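Local coordinates for methyltransferase WBDD (Escherichia coli, PDB 4AZS), which combines a kinase and a methyltransferase in one chain and regulates the chain length of the O antigen in Escherichia coli O9a, at residues T31-P36 with P112-E117; D58-S61 with P67-V70; D340-L345 with Q433-W438; A441-P446 with A474-I479. All coordinates share one frame; numbering follows the deposited sequence.

Interaction 1. Residues T31-P36 with P112-E117; sequences TIFGHP and PDFAAE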
loop_
_atom_site.group_PDB
_atom_site.type_symbol
_atom_site.label_atom_id
_atom_site.label_comp_id
_atom_site.label_asym_id
_atom_site.label_seq_id
_atom_site.Cartn_x
_atom_site.Cartn_y
_atom_site.Cartn_z
ATOM N N THR A 31 1.363 7.974 -48.891
ATOM C CA THR A 31 1.343 8.749 -50.138
ATOM C C THR A 31 0.153 9.731 -50.144
ATOM O O THR A 31 -0.984 9.394 -49.750
ATOM C CB THR A 31 1.152 7.747 -51.295
ATOM O OG1 THR A 31 2.206 6.815 -51.225
ATOM C CG2 THR A 31 1.126 8.425 -52.674
ATOM N N ILE A 32 0.404 10.956 -50.574
ATOM C CA ILE A 32 -0.662 11.941 -50.754
ATOM C C ILE A 32 -1.192 11.813 -52.181
ATOM O O ILE A 32 -0.475 12.089 -53.166
ATOM C CB ILE A 32 -0.124 13.349 -50.490
ATOM C CG1 ILE A 32 0.611 13.390 -49.127
ATOM C CG2 ILE A 32 -1.260 14.380 -50.574
ATOM C CD1 ILE A 32 -0.276 13.091 -47.930
ATOM N N PHE A 33 -2.421 11.318 -52.284
ATOM C CA PHE A 33 -3.070 10.965 -53.531
ATOM C C PHE A 33 -2.961 12.112 -54.493
ATOM O O PHE A 33 -3.349 13.210 -54.161
ATOM C CB PHE A 33 -4.550 10.700 -53.296
ATOM C CG PHE A 33 -5.258 10.223 -54.508
ATOM C CD1 PHE A 33 -5.275 8.883 -54.821
ATOM C CD2 PHE A 33 -5.931 11.114 -55.323
ATOM C CE1 PHE A 33 -5.907 8.426 -55.984
ATOM C CE2 PHE A 33 -6.581 10.674 -56.463
ATOM C CZ PHE A 33 -6.561 9.329 -56.803
ATOM N N GLY A 34 -2.397 11.838 -55.660
ATOM C CA GLY A 34 -2.272 12.815 -56.722
ATOM C C GLY A 34 -1.086 13.728 -56.541
ATOM O O GLY A 34 -0.883 14.559 -57.366
ATOM N N HIS A 35 -0.317 13.600 -55.454
ATOM C CA HIS A 35 0.756 14.569 -55.148
ATOM C C HIS A 35 2.066 13.931 -54.893
ATOM O O HIS A 35 2.516 13.837 -53.760
ATOM C CB HIS A 35 0.377 15.408 -53.980
ATOM C CG HIS A 35 -0.662 16.425 -54.326
ATOM N ND1 HIS A 35 -0.343 17.656 -54.782
ATOM C CD2 HIS A 35 -2.042 16.327 -54.366
ATOM C CE1 HIS A 35 -1.468 18.322 -55.066
ATOM N NE2 HIS A 35 -2.511 17.502 -54.809
ATOM N N PRO A 36 2.707 13.471 -55.950
ATOM C CA PRO A 36 3.909 12.679 -55.783
ATOM C C PRO A 36 5.107 13.429 -55.181
ATOM O O PRO A 36 6.085 12.805 -54.814
ATOM C CB PRO A 36 4.205 12.197 -57.194
ATOM C CG PRO A 36 3.565 13.206 -58.089
ATOM C CD PRO A 36 2.348 13.680 -57.363
ATOM N N PRO A 112 -13.605 16.227 -57.527
ATOM C CA PRO A 112 -15.006 16.436 -57.129
ATOM C C PRO A 112 -15.972 15.346 -57.570
ATOM O O PRO A 112 -17.037 15.212 -56.972
ATOM C CB PRO A 112 -15.377 17.795 -57.792
ATOM C CG PRO A 112 -14.339 18.021 -58.847
ATOM C CD PRO A 112 -13.092 17.328 -58.366
ATOM N N ASP A 113 -15.627 14.591 -58.610
ATOM C CA ASP A 113 -16.477 13.500 -59.042
ATOM C C ASP A 113 -16.342 12.235 -58.210
ATOM O O ASP A 113 -17.150 11.341 -58.391
ATOM C CB ASP A 113 -16.190 13.099 -60.479
ATOM C CG ASP A 113 -16.493 14.217 -61.461
ATOM O OD1 ASP A 113 -17.373 15.099 -61.162
ATOM O OD2 ASP A 113 -15.828 14.188 -62.520
ATOM N N PHE A 114 -15.335 12.149 -57.341
ATOM C CA PHE A 114 -15.178 10.967 -56.444
ATOM C C PHE A 114 -16.281 11.047 -55.400
ATOM O O PHE A 114 -16.500 12.118 -54.834
ATOM C CB PHE A 114 -13.837 10.993 -55.710
ATOM C CG PHE A 114 -12.636 10.719 -56.580
ATOM C CD1 PHE A 114 -12.740 10.596 -57.979
ATOM C CD2 PHE A 114 -11.386 10.640 -56.012
ATOM C CE1 PHE A 114 -11.617 10.391 -58.769
ATOM C CE2 PHE A 114 -10.257 10.395 -56.794
ATOM C CZ PHE A 114 -10.366 10.291 -58.177
ATOM N N ALA A 115 -16.983 9.952 -55.143
ATOM C CA ALA A 115 -18.008 9.975 -54.091
ATOM C C ALA A 115 -17.311 9.566 -52.773
ATOM O O ALA A 115 -17.227 8.395 -52.444
ATOM C CB ALA A 115 -19.175 9.035 -54.429
ATOM N N ALA A 116 -16.764 10.552 -52.073
ATOM C CA ALA A 116 -15.865 10.311 -50.933
ATOM C C ALA A 116 -16.229 11.233 -49.805
ATOM O O ALA A 116 -16.239 12.424 -50.003
ATOM C CB ALA A 116 -14.435 10.581 -51.349
ATOM N N GLU A 117 -16.538 10.708 -48.634
ATOM C CA GLU A 117 -16.766 11.553 -47.492
ATOM C C GLU A 117 -15.810 11.131 -46.377
ATOM O O GLU A 117 -15.413 9.951 -46.269
ATOM C CB GLU A 117 -18.227 11.475 -47.045
ATOM C CG GLU A 117 -19.245 11.871 -48.129
ATOM C CD GLU A 117 -19.560 13.365 -48.178
ATOM O OE1 GLU A 117 -19.252 14.083 -47.199
ATOM O OE2 GLU A 117 -20.141 13.826 -49.194
#
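Phe33 and Phe114 reach for each other from opposite directions and meet through CE2 and CZ of each ring. Their CA atoms stay 12.5 Å apart, and the two side chains bridge that gap by themselves. CE2 of Phe33 lies 3.7 Å from CE2 of Phe114, and CZ of Phe33 comes to 3.8 Å from the same Phe114 CE2. At the Phe114 ring the visiting carbon sits at the edge, in the ring plane, whereas Phe33 receives its partner obliquely. The two planes are turned by 73°, with centroids 5.9 Å apart. Phe33 is the second residue of a type II turn closed by His35 N and Ile32 O at 2.7 Å, with Gly34 supplying the positive phi of the third position. Its CG lies anti to the backbone N (chi1 -175°), which throws the ring outward from the turn. Phe114 leads into edge strand 115-120. Helix 79-86 packs against both rings, offering Leu82 and Ser83 to Phe33 and Ser86 to Phe114, while His35 ties the same loop to Glu110. The bound S-adenosylmethionine is about 12 Å from the Phe33 side chain. With no hydrogen bond between the segments and only 68 Å² buried in all, the contact rests on dispersion between ring carbons, a modest attraction with little directional demand.

Interaction 2. Residues D58-S61 with P67-V70; sequences DNLS and PLNV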
loop_
_atom_site.group_PDB
_atom_site.type_symbol
_atom_site.label_atom_id
_atom_site.label_comp_id
_atom_site.label_asym_id
_atom_site.label_seq_id
_atom_site.Cartn_x
_atom_site.Cartn_y
_atom_site.Cartn_z
ATOM N N ASP A 58 -12.356 -5.559 -56.900
ATOM C CA ASP A 58 -12.897 -5.987 -58.205
ATOM C C ASP A 58 -13.629 -7.307 -58.090
ATOM O O ASP A 58 -14.729 -7.457 -58.630
ATOM C CB ASP A 58 -11.778 -6.136 -59.251
ATOM C CG ASP A 58 -11.175 -4.821 -59.653
ATOM O OD1 ASP A 58 -11.816 -3.791 -59.452
ATOM O OD2 ASP A 58 -10.052 -4.814 -60.197
ATOM N N ASN A 59 -13.038 -8.278 -57.370
ATOM C CA ASN A 59 -13.690 -9.564 -57.176
ATOM C C ASN A 59 -15.048 -9.369 -56.553
ATOM O O ASN A 59 -16.025 -9.975 -56.954
ATOM C CB ASN A 59 -12.869 -10.489 -56.252
ATOM C CG ASN A 59 -11.593 -10.972 -56.899
ATOM O OD1 ASN A 59 -11.424 -10.882 -58.120
ATOM N ND2 ASN A 59 -10.685 -11.507 -56.082
ATOM N N LEU A 60 -15.126 -8.555 -55.521
ATOM C CA LEU A 60 -16.391 -8.482 -54.793
ATOM C C LEU A 60 -17.359 -7.644 -55.611
ATOM O O LEU A 60 -18.552 -7.898 -55.616
ATOM C CB LEU A 60 -16.193 -7.904 -53.399
ATOM C CG LEU A 60 -17.460 -7.819 -52.534
ATOM C CD1 LEU A 60 -18.139 -9.163 -52.309
ATOM C CD2 LEU A 60 -17.028 -7.221 -51.218
ATOM N N SER A 61 -16.851 -6.628 -56.299
ATOM C CA SER A 61 -17.727 -5.802 -57.107
ATOM C C SER A 61 -18.311 -6.645 -58.273
ATOM O O SER A 61 -19.482 -6.525 -58.605
ATOM C CB SER A 61 -16.975 -4.597 -57.677
ATOM O OG SER A 61 -17.849 -3.849 -58.493
ATOM N N PRO A 67 -20.741 -1.286 -58.243
ATOM C CA PRO A 67 -19.749 -0.572 -57.500
ATOM C C PRO A 67 -20.052 -0.734 -56.000
ATOM O O PRO A 67 -21.202 -0.928 -55.667
ATOM C CB PRO A 67 -19.942 0.876 -57.955
ATOM C CG PRO A 67 -20.631 0.796 -59.272
ATOM C CD PRO A 67 -21.563 -0.363 -59.068
ATOM N N LEU A 68 -19.035 -0.692 -55.127
ATOM C CA LEU A 68 -19.236 -0.961 -53.698
ATOM C C LEU A 68 -19.261 0.294 -52.867
ATOM O O LEU A 68 -18.625 1.275 -53.223
ATOM C CB LEU A 68 -18.112 -1.839 -53.152
ATOM C CG LEU A 68 -17.766 -3.130 -53.925
ATOM C CD1 LEU A 68 -16.719 -3.922 -53.177
ATOM C CD2 LEU A 68 -18.984 -3.979 -54.181
ATOM N N ASN A 69 -19.981 0.232 -51.743
ATOM C CA ASN A 69 -19.773 1.119 -50.619
ATOM C C ASN A 69 -18.656 0.619 -49.683
ATOM O O ASN A 69 -18.694 -0.518 -49.192
ATOM C CB ASN A 69 -21.073 1.238 -49.887
ATOM C CG ASN A 69 -22.153 1.860 -50.764
ATOM O OD1 ASN A 69 -21.917 2.882 -51.341
ATOM N ND2 ASN A 69 -23.341 1.241 -50.843
ATOM N N VAL A 70 -17.648 1.442 -49.478
ATOM C CA VAL A 70 -16.447 1.050 -48.745
ATOM C C VAL A 70 -16.241 1.960 -47.553
ATOM O O VAL A 70 -16.380 3.197 -47.660
ATOM C CB VAL A 70 -15.194 1.163 -49.639
ATOM C CG1 VAL A 70 -13.951 0.687 -48.870
ATOM C CG2 VAL A 70 -15.417 0.375 -50.909
#
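Leu68 plants its two methyl groups on the end of helix 47-64, one against Leu60 and the other against Ser61. The apolar contacts dominate. CD1 of Leu68 approaches CD2 of Leu60 to 3.8 Å and also lies against CB and CG of that residue, the two leucine side chains crossing at about a right angle. The other branch, Leu68 CD2, rests on the helix backbone, 3.7 Å from Ser61 CA, and touches Ser61 CB as well. In Leu68, chi1 (-50°) turns CG toward the helix, and chi2 (-175°) sets the two methyls on neighbouring helix residues.

Polar atoms add proximity but no bond between the segments. Ser61 OG stands 3.9 Å from Pro67 N, which as a proline nitrogen has no hydrogen to offer; the hydroxyl is instead hydrogen-bonded to the carbonyl of Arg66. Leu68 N pairs with the hydroxyl of Tyr57, one helix turn before Ser61, so the same residue is held by its backbone as well as by its methyls.

Backbone bonds then carry the chain into the sheet: Leu68 and Val70 pair with Thr90 of strand 90-95, and Asn69 pairs with Leu137 of strand 137-141 on the other flank. The contact packs the helix before the first strand, 69-73, onto the start of that strand, in a sheet whose 3-2-1-4-5-7-6 order with antiparallel strand 216-222 marks the Rossmann-like class I methyltransferase fold.

Interaction 3. Residues D340-L345 with Q433-W438; sequences DREKIL and QPWSNW. With SO4 (sulfate ion), chain K.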
loop_
_atom_site.group_PDB
_atom_site.type_symbol
_atom_site.label_atom_id
_atom_site.label_comp_id
_atom_site.label_asym_id
_atom_site.label_seq_id
_atom_site.Cartn_x
_atom_site.Cartn_y
_atom_site.Cartn_z
ATOM N N ASP A 340 -32.199 -47.380 -40.241
ATOM C CA ASP A 340 -32.305 -48.692 -40.794
ATOM C C ASP A 340 -30.893 -49.206 -41.077
ATOM O O ASP A 340 -30.276 -48.860 -42.081
ATOM C CB ASP A 340 -33.147 -48.629 -42.052
ATOM C CG ASP A 340 -33.443 -49.973 -42.591
ATOM O OD1 ASP A 340 -32.644 -50.890 -42.334
ATOM O OD2 ASP A 340 -34.471 -50.114 -43.269
ATOM N N ARG A 341 -30.380 -50.023 -40.171
ATOM C CA ARG A 341 -29.009 -50.486 -40.246
ATOM C C ARG A 341 -28.772 -51.398 -41.469
ATOM O O ARG A 341 -27.707 -51.399 -42.068
ATOM C CB ARG A 341 -28.644 -51.150 -38.921
ATOM C CG ARG A 341 -28.557 -50.120 -37.807
ATOM C CD ARG A 341 -28.373 -50.720 -36.426
ATOM N NE ARG A 341 -29.626 -51.279 -35.922
ATOM C CZ ARG A 341 -30.639 -50.562 -35.446
ATOM N NH1 ARG A 341 -30.570 -49.237 -35.396
ATOM N NH2 ARG A 341 -31.735 -51.180 -35.020
ATOM N N GLU A 342 -29.804 -52.108 -41.884
ATOM C CA GLU A 342 -29.716 -52.935 -43.057
ATOM C C GLU A 342 -29.439 -52.114 -44.315
ATOM O O GLU A 342 -28.644 -52.496 -45.178
ATOM C CB GLU A 342 -31.034 -53.694 -43.210
ATOM C CG GLU A 342 -31.125 -54.591 -44.419
ATOM C CD GLU A 342 -30.102 -55.733 -44.426
ATOM O OE1 GLU A 342 -29.594 -56.153 -43.350
ATOM O OE2 GLU A 342 -29.809 -56.222 -45.535
ATOM N N LYS A 343 -30.143 -51.005 -44.445
ATOM C CA LYS A 343 -30.094 -50.217 -45.670
ATOM C C LYS A 343 -28.839 -49.399 -45.673
ATOM O O LYS A 343 -28.186 -49.282 -46.704
ATOM C CB LYS A 343 -31.338 -49.331 -45.822
ATOM C CG LYS A 343 -32.539 -50.122 -46.311
ATOM C CD LYS A 343 -33.767 -49.256 -46.543
ATOM C CE LYS A 343 -34.942 -50.125 -46.963
ATOM N NZ LYS A 343 -35.927 -49.405 -47.810
ATOM N N ILE A 344 -28.485 -48.876 -44.510
ATOM C CA ILE A 344 -27.226 -48.186 -44.333
ATOM C C ILE A 344 -26.034 -49.084 -44.657
ATOM O O ILE A 344 -25.141 -48.696 -45.426
ATOM C CB ILE A 344 -27.119 -47.621 -42.904
ATOM C CG1 ILE A 344 -28.077 -46.461 -42.776
ATOM C CG2 ILE A 344 -25.696 -47.175 -42.591
ATOM C CD1 ILE A 344 -28.228 -45.927 -41.369
ATOM N N LEU A 345 -26.002 -50.281 -44.091
ATOM C CA LEU A 345 -24.862 -51.189 -44.320
ATOM C C LEU A 345 -24.843 -51.732 -45.735
ATOM O O LEU A 345 -23.814 -51.797 -46.378
ATOM C CB LEU A 345 -24.870 -52.344 -43.329
ATOM C CG LEU A 345 -24.453 -51.938 -41.929
ATOM C CD1 LEU A 345 -24.879 -52.981 -40.909
ATOM C CD2 LEU A 345 -22.951 -51.678 -41.873
ATOM N N GLN A 433 -28.522 -61.985 -34.470
ATOM C CA GLN A 433 -28.644 -62.783 -35.670
ATOM C C GLN A 433 -29.456 -61.962 -36.643
ATOM O O GLN A 433 -30.355 -61.237 -36.240
ATOM C CB GLN A 433 -29.370 -64.095 -35.364
ATOM C CG GLN A 433 -28.500 -65.061 -34.605
ATOM C CD GLN A 433 -28.951 -66.522 -34.696
ATOM O OE1 GLN A 433 -29.145 -67.105 -35.784
ATOM N NE2 GLN A 433 -29.065 -67.140 -33.537
ATOM N N PRO A 434 -29.115 -62.000 -37.924
ATOM C CA PRO A 434 -28.067 -62.674 -38.644
ATOM C C PRO A 434 -26.778 -61.866 -38.897
ATOM O O PRO A 434 -25.887 -62.343 -39.597
ATOM C CB PRO A 434 -28.756 -62.952 -39.966
ATOM C CG PRO A 434 -29.611 -61.741 -40.181
ATOM C CD PRO A 434 -29.971 -61.216 -38.832
ATOM N N TRP A 435 -26.647 -60.695 -38.306
ATOM C CA TRP A 435 -25.395 -59.947 -38.386
ATOM C C TRP A 435 -24.229 -60.722 -37.769
ATOM O O TRP A 435 -23.084 -60.774 -38.294
ATOM C CB TRP A 435 -25.579 -58.550 -37.762
ATOM C CG TRP A 435 -26.426 -57.618 -38.612
ATOM C CD1 TRP A 435 -26.005 -56.853 -39.697
ATOM C CD2 TRP A 435 -27.856 -57.329 -38.488
ATOM N NE1 TRP A 435 -27.044 -56.134 -40.233
ATOM C CE2 TRP A 435 -28.178 -56.369 -39.555
ATOM C CE3 TRP A 435 -28.862 -57.723 -37.616
ATOM C CZ2 TRP A 435 -29.470 -55.861 -39.736
ATOM C CZ3 TRP A 435 -30.164 -57.208 -37.804
ATOM C CH2 TRP A 435 -30.461 -56.303 -38.844
ATOM N N SER A 436 -24.497 -61.366 -36.665
ATOM C CA SER A 436 -23.477 -62.152 -36.000
ATOM C C SER A 436 -23.048 -63.345 -36.862
ATOM O O SER A 436 -21.879 -63.723 -36.879
ATOM C CB SER A 436 -24.043 -62.659 -34.681
ATOM O OG SER A 436 -25.270 -63.375 -34.967
ATOM N N ASN A 437 -24.008 -63.928 -37.562
ATOM C CA ASN A 437 -23.756 -65.068 -38.447
ATOM C C ASN A 437 -22.897 -64.643 -39.615
ATOM O O ASN A 437 -22.007 -65.357 -40.022
ATOM C CB ASN A 437 -25.075 -65.608 -38.956
ATOM C CG ASN A 437 -25.960 -66.070 -37.847
ATOM O OD1 ASN A 437 -25.517 -66.178 -36.709
ATOM N ND2 ASN A 437 -27.219 -66.339 -38.157
ATOM N N TRP A 438 -23.146 -63.431 -40.103
ATOM C CA TRP A 438 -22.363 -62.805 -41.180
ATOM C C TRP A 438 -20.909 -62.677 -40.804
ATOM O O TRP A 438 -20.002 -63.158 -41.524
ATOM C CB TRP A 438 -22.979 -61.433 -41.461
ATOM C CG TRP A 438 -22.191 -60.518 -42.327
ATOM C CD1 TRP A 438 -21.557 -60.802 -43.516
ATOM C CD2 TRP A 438 -21.987 -59.090 -42.121
ATOM N NE1 TRP A 438 -20.964 -59.678 -44.025
ATOM C CE2 TRP A 438 -21.188 -58.628 -43.242
ATOM C CE3 TRP A 438 -22.384 -58.178 -41.147
ATOM C CZ2 TRP A 438 -20.795 -57.306 -43.369
ATOM C CZ3 TRP A 438 -21.980 -56.842 -41.277
ATOM C CH2 TRP A 438 -21.202 -56.423 -42.364
HETATM S S SO4 K . -32.362 -52.469 -38.473
HETATM O O1 SO4 K . -31.733 -53.311 -37.437
HETATM O O2 SO4 K . -31.863 -52.877 -39.822
HETATM O O3 SO4 K . -32.039 -51.056 -38.098
HETATM O O4 SO4 K . -33.832 -52.664 -38.536
#
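Trp435 sends its indole from the start of helix 435-443 to Leu345 and Glu342 on helix 341-357. CB leaves the backbone with CG anti to the carbonyl carbon (chi1 -72°), carrying the ring across the gap between the helices. On the five-membered ring, CD1 lies 4.2 Å from the methyl CD1 of Leu345. Next comes NE1, 3.9 Å from that Leu345 CD1; this nitrogen is buried here without a hydrogen-bond partner in the model. Farther along, CZ2 passes 3.6 Å from OE1 of Glu342, an oxygen whose salt bridge goes to Lys462. At the tip, CH2 lies 3.5 Å from O1 of a sulfate, probably from the crystallisation liquor. Two amides at the helix start hold that ion: Arg341 N reaches sulfate O3 at 2.8 Å in a nearly straight bond (174°), and Glu342 N reaches sulfate O2 at 3.0 Å. The Arg341 guanidinium lies with one face over O3, so its charge probably adds to the attraction. Asp340 caps the same helix through OD1, which accepts from Lys343 N above the carboxylate plane. Phe459 of helix 452-460 packs on Trp435, Glu342 and Leu345, and Phe411 meets the indole edge-to-face. Helix 397-410 covers Leu345 with Phe403, Val407 and Leu410, placing the contact in the helical part of the kinase module.

Interaction 4. Residues A441-P446 with A474-I479; sequences AVWQEP and ATEQWI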
loop_
_atom_site.group_PDB
_atom_site.type_symbol
_atom_site.label_atom_id
_atom_site.label_comp_id
_atom_site.label_asym_id
_atom_site.label_seq_id
_atom_site.Cartn_x
_atom_site.Cartn_y
_atom_site.Cartn_z
ATOM N N ALA A 441 -19.184 -65.946 -40.449
ATOM C CA ALA A 441 -18.798 -66.557 -41.726
ATOM C C ALA A 441 -17.538 -65.931 -42.226
ATOM O O ALA A 441 -16.698 -66.593 -42.786
ATOM C CB ALA A 441 -19.898 -66.443 -42.780
ATOM N N VAL A 442 -17.379 -64.640 -42.018
ATOM C CA VAL A 442 -16.221 -63.985 -42.557
ATOM C C VAL A 442 -15.005 -64.506 -41.849
ATOM O O VAL A 442 -13.958 -64.751 -42.483
ATOM C CB VAL A 442 -16.252 -62.465 -42.384
ATOM C CG1 VAL A 442 -14.919 -61.867 -42.807
ATOM C CG2 VAL A 442 -17.383 -61.856 -43.169
ATOM N N TRP A 443 -15.135 -64.667 -40.537
ATOM C CA TRP A 443 -14.035 -65.140 -39.720
ATOM C C TRP A 443 -13.592 -66.533 -40.040
ATOM O O TRP A 443 -12.472 -66.853 -39.774
ATOM C CB TRP A 443 -14.330 -64.996 -38.223
ATOM C CG TRP A 443 -13.854 -63.658 -37.714
ATOM C CD1 TRP A 443 -14.454 -62.410 -37.919
ATOM C CD2 TRP A 443 -12.631 -63.369 -36.951
ATOM N NE1 TRP A 443 -13.725 -61.401 -37.332
ATOM C CE2 TRP A 443 -12.622 -61.904 -36.728
ATOM C CE3 TRP A 443 -11.598 -64.135 -36.441
ATOM C CZ2 TRP A 443 -11.608 -61.274 -36.033
ATOM C CZ3 TRP A 443 -10.583 -63.485 -35.736
ATOM C CH2 TRP A 443 -10.595 -62.088 -35.534
ATOM N N GLN A 444 -14.441 -67.353 -40.650
ATOM C CA GLN A 444 -14.043 -68.715 -41.022
ATOM C C GLN A 444 -13.286 -68.744 -42.347
ATOM O O GLN A 444 -12.873 -69.801 -42.773
ATOM C CB GLN A 444 -15.265 -69.610 -41.173
ATOM C CG GLN A 444 -16.079 -69.741 -39.907
ATOM C CD GLN A 444 -15.193 -69.992 -38.715
ATOM O OE1 GLN A 444 -14.406 -70.943 -38.706
ATOM N NE2 GLN A 444 -15.251 -69.102 -37.746
ATOM N N GLU A 445 -13.186 -67.601 -43.019
ATOM C CA GLU A 445 -12.509 -67.514 -44.298
ATOM C C GLU A 445 -11.001 -67.365 -44.134
ATOM O O GLU A 445 -10.535 -66.586 -43.312
ATOM C CB GLU A 445 -12.968 -66.283 -45.072
ATOM C CG GLU A 445 -14.402 -66.356 -45.532
ATOM C CD GLU A 445 -14.607 -67.240 -46.706
ATOM O OE1 GLU A 445 -13.614 -67.679 -47.327
ATOM O OE2 GLU A 445 -15.784 -67.415 -47.082
ATOM N N PRO A 446 -10.232 -68.046 -44.982
ATOM C CA PRO A 446 -8.803 -67.734 -44.965
ATOM C C PRO A 446 -8.632 -66.269 -45.244
ATOM O O PRO A 446 -9.411 -65.684 -46.003
ATOM C CB PRO A 446 -8.216 -68.528 -46.103
ATOM C CG PRO A 446 -9.368 -69.137 -46.856
ATOM C CD PRO A 446 -10.625 -68.997 -46.034
ATOM N N ALA A 474 -15.785 -68.501 -30.310
ATOM C CA ALA A 474 -16.788 -67.539 -29.870
ATOM C C ALA A 474 -16.006 -66.226 -29.908
ATOM O O ALA A 474 -16.441 -65.185 -29.405
ATOM C CB ALA A 474 -17.243 -67.852 -28.451
ATOM N N THR A 475 -14.837 -66.306 -30.539
ATOM C CA THR A 475 -13.768 -65.400 -30.255
ATOM C C THR A 475 -13.969 -64.189 -31.115
ATOM O O THR A 475 -13.778 -63.074 -30.642
ATOM C CB THR A 475 -12.365 -66.028 -30.477
ATOM O OG1 THR A 475 -11.828 -65.636 -31.747
ATOM C CG2 THR A 475 -12.399 -67.562 -30.371
ATOM N N GLU A 476 -14.391 -64.392 -32.365
ATOM C CA GLU A 476 -14.575 -63.255 -33.264
ATOM C C GLU A 476 -15.353 -62.179 -32.505
ATOM O O GLU A 476 -15.044 -61.003 -32.610
ATOM C CB GLU A 476 -15.240 -63.641 -34.610
ATOM C CG GLU A 476 -16.758 -63.853 -34.603
ATOM C CD GLU A 476 -17.183 -65.058 -33.775
ATOM O OE1 GLU A 476 -16.745 -66.185 -34.106
ATOM O OE2 GLU A 476 -17.947 -64.884 -32.791
ATOM N N GLN A 477 -16.327 -62.613 -31.710
ATOM C CA GLN A 477 -17.165 -61.715 -30.928
ATOM C C GLN A 477 -16.331 -60.926 -29.914
ATOM O O GLN A 477 -16.455 -59.696 -29.803
ATOM C CB GLN A 477 -18.299 -62.497 -30.236
ATOM C CG GLN A 477 -19.594 -62.580 -31.053
ATOM C CD GLN A 477 -20.304 -61.216 -31.244
ATOM O OE1 GLN A 477 -20.157 -60.291 -30.429
ATOM N NE2 GLN A 477 -21.085 -61.095 -32.325
ATOM N N TRP A 478 -15.448 -61.624 -29.211
ATOM C CA TRP A 478 -14.693 -60.997 -28.132
ATOM C C TRP A 478 -13.584 -60.110 -28.616
ATOM O O TRP A 478 -13.236 -59.136 -27.963
ATOM C CB TRP A 478 -14.207 -62.055 -27.144
ATOM C CG TRP A 478 -15.368 -62.707 -26.428
ATOM C CD1 TRP A 478 -15.640 -64.067 -26.301
ATOM C CD2 TRP A 478 -16.500 -62.028 -25.753
ATOM N NE1 TRP A 478 -16.802 -64.276 -25.603
ATOM C CE2 TRP A 478 -17.368 -63.092 -25.246
ATOM C CE3 TRP A 478 -16.860 -60.691 -25.519
ATOM C CZ2 TRP A 478 -18.534 -62.811 -24.538
ATOM C CZ3 TRP A 478 -18.037 -60.423 -24.808
ATOM C CH2 TRP A 478 -18.848 -61.457 -24.330
ATOM N N ILE A 479 -13.055 -60.404 -29.792
ATOM C CA ILE A 479 -11.962 -59.633 -30.357
ATOM C C ILE A 479 -12.430 -58.281 -30.878
ATOM O O ILE A 479 -11.738 -57.273 -30.727
ATOM C CB ILE A 479 -11.303 -60.405 -31.497
ATOM C CG1 ILE A 479 -10.590 -61.640 -30.924
ATOM C CG2 ILE A 479 -10.343 -59.502 -32.263
ATOM C CD1 ILE A 479 -10.445 -62.750 -31.930
#
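Helix 435-443 and the first turn of helix 475-485 come close at Trp443 and Glu476, whose CA atoms are 6.7 Å apart. At that point the indole of Trp443 lies against CB of Glu476, which stands over the five-membered ring at 3.4 Å from its centroid and 12° off the normal, a CH-pi contact over the face. The nearest ring atom is Trp443 CG, also 3.4 Å from Glu476 CB. Glu476 holds CG between its backbone N and carbonyl carbon (chi1 78°), and a further bend at chi2 leads the carboxylate away from the ring; aliphatic carbon rather than charge therefore faces the indole. One turn on, Ile479 reaches the six-membered end, its CD1 3.7 Å from Trp443 CH2 and 3.9 Å from Trp443 CZ3, with CG2 a little farther off. Residues three apart on one helix thus share the length of a single indole. The pairing packs helix 475-485, the last one modelled, against helix 435-443, beside helix 397-410, in the all-helical region that also holds helices 341-357 and 452-460. Within the chain, Trp450 meets the Trp443 ring edge-to-face, and Phe404 and Gln401 of helix 397-410 also reach it. The site is a subunit boundary as well: Trp443 meets Trp478 of a second subunit, while Trp478 of this chain meets Trp443 of a third, the same contact repeated from subunit to subunit, consistent with a cyclic trimer. Ile479 packs in addition on Gln482 of the second subunit.

How the interactions relate
Interactions 1 and 2 belong to the methyltransferase part and reach the same sheet, one at its edge strand 115-120, the other at the inner strand 69-73; their centres are 18 Å apart and they do not touch. Interactions 3 and 4 lie on the opposite side of the chain's centre, share helix 435-443, and touch where Ser436 CB meets Gln477 NE2 at 4.1 Å. Interaction 1 is a surface contact between two aromatic rings, interaction 2 is partly buried and aliphatic, interaction 3 adds an anion at a partly buried helix start, and interaction 4 is buried, with its tryptophans continuing into neighbouring subunits. None has a hydrogen bond between its two segments.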